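Local coordinates for protein phospholipase C-beta (PLC-beta) (Sepia officinalis, PDB 3QR0) that belongs to the phospholipase C-beta family and combines PH, EF-hand-like, TIM-barrel and C2 domains, with a calcium ion bound in the model, at residues A[15-28]-A[39-51]. Numbering follows the deposited sequence.
Sequences WPKVPEQLIKGDKF and IEILLRVDPKGYF
Asp26 to Phe28 pair antiparallel with Ile41 to Leu43 in a beta hairpin, and the short helix 20-24 before it packs on the end of strand 39-45. Asp26–Leu43 and Phe28–Ile41 are hydrogen-bonded pairs; Lys27–Leu42 between them is a non-hydrogen-bonded pair. The bond from Ile41 N to Phe28 O is 2.8 Å long. On the face carrying Phe28, Ile41 and Leu43, Phe28 CD2 lies 3.7 Å from Leu43 CB. Trp133 of helix 127-141 meets the Phe28 ring edge-to-face and also donates to Asp26 OD2. On the face carrying Lys27 and Leu42, Lys27 CE lies against Glu40 OE2, but Lys27 NZ stays 4.2 Å from Glu40 OE2, beyond a salt bridge. These are the first two strands of the PH domain, whose antiparallel sheet is closed off by the C-terminal helix 127-141. Gly25 follows helix 20-24, leaves helical angles with positive phi, and leads into the strand. There Arg44 reaches the helix end. Arg44 bends at chi3 (70°), which lets its NE and NH2 both donate hydrogen bonds side-on to Ile23 O, NE at 2.9 Å. This oxygen lies in the guanidinium plane, and a water also bridges it to Val45 O. Val45 N donates a hydrogen bond to Leu22 O. Further back, Val18 CG1 meets Val45 CG1 at 3.9 Å. Val18 CG2 faces the type I turn from Asp46 to Gly49 and comes 3.4 Å from Gly49 N. Pro16 CB rests 3.5 Å from Lys48 O. A second water joins Val18 N to Pro47 O.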
# COMPACT_ATOMS: atom_id res chain seq x y z
N TRP A 15 9.53 -16.07 -0.42
CA TRP A 15 10.60 -15.09 -0.25
C TRP A 15 11.38 -14.97 -1.56
O TRP A 15 11.36 -15.90 -2.36
CB TRP A 15 11.54 -15.52 0.88
CG TRP A 15 10.89 -15.49 2.22
CD1 TRP A 15 10.34 -16.54 2.90
CD2 TRP A 15 10.72 -14.34 3.06
NE1 TRP A 15 9.85 -16.12 4.11
CE2 TRP A 15 10.07 -14.77 4.23
CE3 TRP A 15 11.07 -12.99 2.94
CZ2 TRP A 15 9.75 -13.90 5.27
CZ3 TRP A 15 10.76 -12.12 3.97
CH2 TRP A 15 10.10 -12.58 5.12
N PRO A 16 12.05 -13.83 -1.80
CA PRO A 16 12.87 -13.69 -3.00
C PRO A 16 13.89 -14.82 -3.15
O PRO A 16 14.50 -15.24 -2.17
CB PRO A 16 13.59 -12.36 -2.78
CG PRO A 16 12.69 -11.59 -1.91
CD PRO A 16 12.06 -12.59 -1.00
N LYS A 17 14.03 -15.31 -4.38
CA LYS A 17 15.00 -16.35 -4.71
C LYS A 17 15.87 -15.79 -5.82
O LYS A 17 15.42 -15.65 -6.95
CB LYS A 17 14.27 -17.62 -5.17
CG LYS A 17 15.20 -18.77 -5.48
CD LYS A 17 14.46 -20.09 -5.51
CE LYS A 17 15.41 -21.24 -5.81
NZ LYS A 17 14.80 -22.56 -5.50
N VAL A 18 17.11 -15.44 -5.48
CA VAL A 18 17.97 -14.69 -6.40
C VAL A 18 18.90 -15.65 -7.14
O VAL A 18 19.71 -16.32 -6.50
CB VAL A 18 18.82 -13.63 -5.67
CG1 VAL A 18 19.64 -12.81 -6.65
CG2 VAL A 18 17.92 -12.72 -4.84
N PRO A 19 18.79 -15.73 -8.48
CA PRO A 19 19.67 -16.62 -9.23
C PRO A 19 21.14 -16.31 -9.02
O PRO A 19 21.50 -15.14 -8.85
CB PRO A 19 19.29 -16.34 -10.69
CG PRO A 19 17.94 -15.76 -10.64
CD PRO A 19 17.85 -15.01 -9.36
N GLU A 20 21.98 -17.34 -9.04
CA GLU A 20 23.43 -17.15 -8.92
C GLU A 20 23.97 -16.13 -9.93
O GLU A 20 24.91 -15.39 -9.62
CB GLU A 20 24.17 -18.49 -9.06
CG GLU A 20 24.30 -19.27 -7.76
CD GLU A 20 25.32 -18.66 -6.81
OE1 GLU A 20 26.51 -18.60 -7.17
OE2 GLU A 20 24.92 -18.25 -5.70
N GLN A 21 23.36 -16.08 -11.12
CA GLN A 21 23.73 -15.12 -12.16
C GLN A 21 23.65 -13.67 -11.67
O GLN A 21 24.54 -12.88 -11.96
CB GLN A 21 22.84 -15.30 -13.39
CG GLN A 21 23.19 -14.40 -14.57
CD GLN A 21 22.19 -14.51 -15.72
OE1 GLN A 21 21.50 -15.51 -15.85
NE2 GLN A 21 22.12 -13.46 -16.54
N LEU A 22 22.59 -13.33 -10.95
CA LEU A 22 22.41 -11.97 -10.44
C LEU A 22 23.27 -11.69 -9.21
O LEU A 22 23.64 -10.54 -8.97
CB LEU A 22 20.94 -11.67 -10.11
CG LEU A 22 19.85 -11.87 -11.18
CD1 LEU A 22 18.82 -10.75 -11.09
CD2 LEU A 22 20.42 -11.96 -12.59
N ILE A 23 23.56 -12.73 -8.44
CA ILE A 23 24.45 -12.62 -7.28
C ILE A 23 25.89 -12.34 -7.72
O ILE A 23 26.56 -11.48 -7.16
CB ILE A 23 24.39 -13.91 -6.41
CG1 ILE A 23 23.02 -14.02 -5.74
CG2 ILE A 23 25.49 -13.91 -5.35
CD1 ILE A 23 22.83 -15.28 -4.94
N LYS A 24 26.34 -13.08 -8.73
CA LYS A 24 27.63 -12.84 -9.37
C LYS A 24 27.61 -11.48 -10.07
O LYS A 24 28.52 -10.67 -9.91
CB LYS A 24 27.93 -13.95 -10.38
CG LYS A 24 29.06 -13.64 -11.35
CD LYS A 24 29.23 -14.76 -12.36
CE LYS A 24 28.23 -14.67 -13.51
NZ LYS A 24 28.49 -13.51 -14.39
N GLY A 25 26.56 -11.25 -10.86
CA GLY A 25 26.34 -9.96 -11.49
C GLY A 25 26.58 -9.98 -12.98
O GLY A 25 27.20 -10.90 -13.51
N ASP A 26 26.06 -8.96 -13.66
CA ASP A 26 26.23 -8.82 -15.09
C ASP A 26 26.78 -7.42 -15.41
O ASP A 26 26.64 -6.48 -14.62
CB ASP A 26 24.90 -9.06 -15.82
CG ASP A 26 24.65 -10.54 -16.10
OD1 ASP A 26 25.55 -11.21 -16.65
OD2 ASP A 26 23.53 -11.02 -15.80
N LYS A 27 27.43 -7.32 -16.56
CA LYS A 27 28.02 -6.07 -17.02
C LYS A 27 26.96 -5.23 -17.72
O LYS A 27 26.18 -5.75 -18.52
CB LYS A 27 29.20 -6.35 -17.95
CG LYS A 27 30.30 -7.20 -17.30
CD LYS A 27 31.18 -7.93 -18.31
CE LYS A 27 32.46 -7.17 -18.62
NZ LYS A 27 33.52 -8.08 -19.16
N PHE A 28 26.91 -3.95 -17.38
CA PHE A 28 26.00 -3.00 -18.03
C PHE A 28 26.73 -1.70 -18.30
O PHE A 28 27.66 -1.36 -17.57
CB PHE A 28 24.81 -2.66 -17.13
CG PHE A 28 23.86 -3.80 -16.89
CD1 PHE A 28 22.69 -3.91 -17.64
CD2 PHE A 28 24.10 -4.72 -15.88
CE1 PHE A 28 21.79 -4.95 -17.41
CE2 PHE A 28 23.20 -5.76 -15.64
CZ PHE A 28 22.05 -5.88 -16.41
N ILE A 39 29.52 4.76 -18.18
CA ILE A 39 30.49 3.92 -17.48
C ILE A 39 30.00 2.48 -17.44
O ILE A 39 28.82 2.22 -17.20
CB ILE A 39 30.74 4.43 -16.04
CG1 ILE A 39 31.85 3.63 -15.36
CG2 ILE A 39 29.46 4.37 -15.22
CD1 ILE A 39 32.44 4.31 -14.12
N GLU A 40 30.91 1.55 -17.68
CA GLU A 40 30.59 0.14 -17.55
C GLU A 40 30.63 -0.25 -16.08
O GLU A 40 31.60 0.06 -15.38
CB GLU A 40 31.58 -0.72 -18.34
CG GLU A 40 31.15 -2.18 -18.44
CD GLU A 40 32.27 -3.07 -18.93
OE1 GLU A 40 32.89 -2.73 -19.95
OE2 GLU A 40 32.51 -4.11 -18.28
N ILE A 41 29.58 -0.91 -15.63
CA ILE A 41 29.48 -1.36 -14.25
C ILE A 41 29.20 -2.86 -14.17
O ILE A 41 28.67 -3.45 -15.12
CB ILE A 41 28.38 -0.59 -13.48
CG1 ILE A 41 26.99 -0.88 -14.05
CG2 ILE A 41 28.67 0.90 -13.51
CD1 ILE A 41 25.85 -0.53 -13.12
N LEU A 42 29.56 -3.46 -13.04
CA LEU A 42 29.11 -4.80 -12.69
C LEU A 42 27.97 -4.64 -11.70
O LEU A 42 28.20 -4.29 -10.54
CB LEU A 42 30.24 -5.62 -12.08
CG LEU A 42 29.87 -7.04 -11.62
CD1 LEU A 42 29.47 -7.90 -12.82
CD2 LEU A 42 31.03 -7.68 -10.84
N LEU A 43 26.75 -4.86 -12.17
CA LEU A 43 25.55 -4.73 -11.33
C LEU A 43 25.31 -6.06 -10.63
O LEU A 43 25.41 -7.12 -11.25
CB LEU A 43 24.34 -4.35 -12.19
CG LEU A 43 23.05 -3.97 -11.47
CD1 LEU A 43 23.26 -2.74 -10.58
CD2 LEU A 43 21.93 -3.71 -12.48
N ARG A 44 25.01 -6.01 -9.34
CA ARG A 44 24.77 -7.22 -8.56
C ARG A 44 23.56 -7.07 -7.65
O ARG A 44 23.16 -5.96 -7.31
CB ARG A 44 26.01 -7.57 -7.72
CG ARG A 44 27.30 -7.66 -8.52
CD ARG A 44 28.49 -7.92 -7.62
NE ARG A 44 28.45 -9.27 -7.06
CZ ARG A 44 29.27 -9.72 -6.12
NH1 ARG A 44 30.20 -8.92 -5.60
NH2 ARG A 44 29.16 -10.98 -5.69
N VAL A 45 22.97 -8.21 -7.28
CA VAL A 45 21.90 -8.28 -6.28
C VAL A 45 22.44 -9.05 -5.08
O VAL A 45 23.15 -10.05 -5.24
CB VAL A 45 20.66 -9.02 -6.84
CG1 VAL A 45 19.50 -8.98 -5.83
CG2 VAL A 45 20.23 -8.41 -8.18
N ASP A 46 22.11 -8.60 -3.87
CA ASP A 46 22.50 -9.40 -2.70
C ASP A 46 21.68 -10.70 -2.68
O ASP A 46 20.62 -10.79 -3.31
CB ASP A 46 22.33 -8.61 -1.41
CG ASP A 46 20.89 -8.40 -1.05
OD1 ASP A 46 20.38 -9.14 -0.18
OD2 ASP A 46 20.26 -7.51 -1.66
N PRO A 47 22.17 -11.73 -1.97
CA PRO A 47 21.49 -13.02 -2.00
C PRO A 47 20.04 -13.03 -1.50
O PRO A 47 19.31 -13.99 -1.78
CB PRO A 47 22.37 -13.92 -1.12
CG PRO A 47 23.70 -13.27 -1.12
CD PRO A 47 23.44 -11.80 -1.22
N LYS A 48 19.61 -12.01 -0.76
CA LYS A 48 18.23 -11.94 -0.26
C LYS A 48 17.29 -11.09 -1.11
O LYS A 48 16.12 -10.95 -0.78
CB LYS A 48 18.21 -11.42 1.18
CG LYS A 48 18.97 -12.29 2.18
CD LYS A 48 18.36 -13.68 2.28
CE LYS A 48 18.77 -14.38 3.57
NZ LYS A 48 18.00 -15.63 3.79
N GLY A 49 17.80 -10.51 -2.20
CA GLY A 49 16.99 -9.67 -3.08
C GLY A 49 16.53 -8.36 -2.46
O GLY A 49 15.38 -7.96 -2.64
N TYR A 50 17.42 -7.69 -1.72
CA TYR A 50 17.09 -6.42 -1.06
C TYR A 50 17.71 -5.20 -1.71
O TYR A 50 17.17 -4.10 -1.60
CB TYR A 50 17.51 -6.45 0.41
CG TYR A 50 16.77 -7.47 1.25
CD1 TYR A 50 15.41 -7.72 1.04
CD2 TYR A 50 17.42 -8.15 2.26
CE1 TYR A 50 14.73 -8.65 1.81
CE2 TYR A 50 16.73 -9.08 3.05
CZ TYR A 50 15.39 -9.31 2.82
OH TYR A 50 14.69 -10.22 3.58
N PHE A 51 18.86 -5.38 -2.36
CA PHE A 51 19.62 -4.28 -2.95
C PHE A 51 20.13 -4.63 -4.33
O PHE A 51 20.52 -5.77 -4.58
CB PHE A 51 20.84 -3.95 -2.09
CG PHE A 51 20.51 -3.53 -0.69
CD1 PHE A 51 20.09 -2.24 -0.42
CD2 PHE A 51 20.64 -4.42 0.36
CE1 PHE A 51 19.79 -1.84 0.88
CE2 PHE A 51 20.33 -4.04 1.67
CZ PHE A 51 19.91 -2.75 1.92
O HOH W 1 18.02 -16.02 -2.84
O HOH W 2 25.74 -10.31 -4.71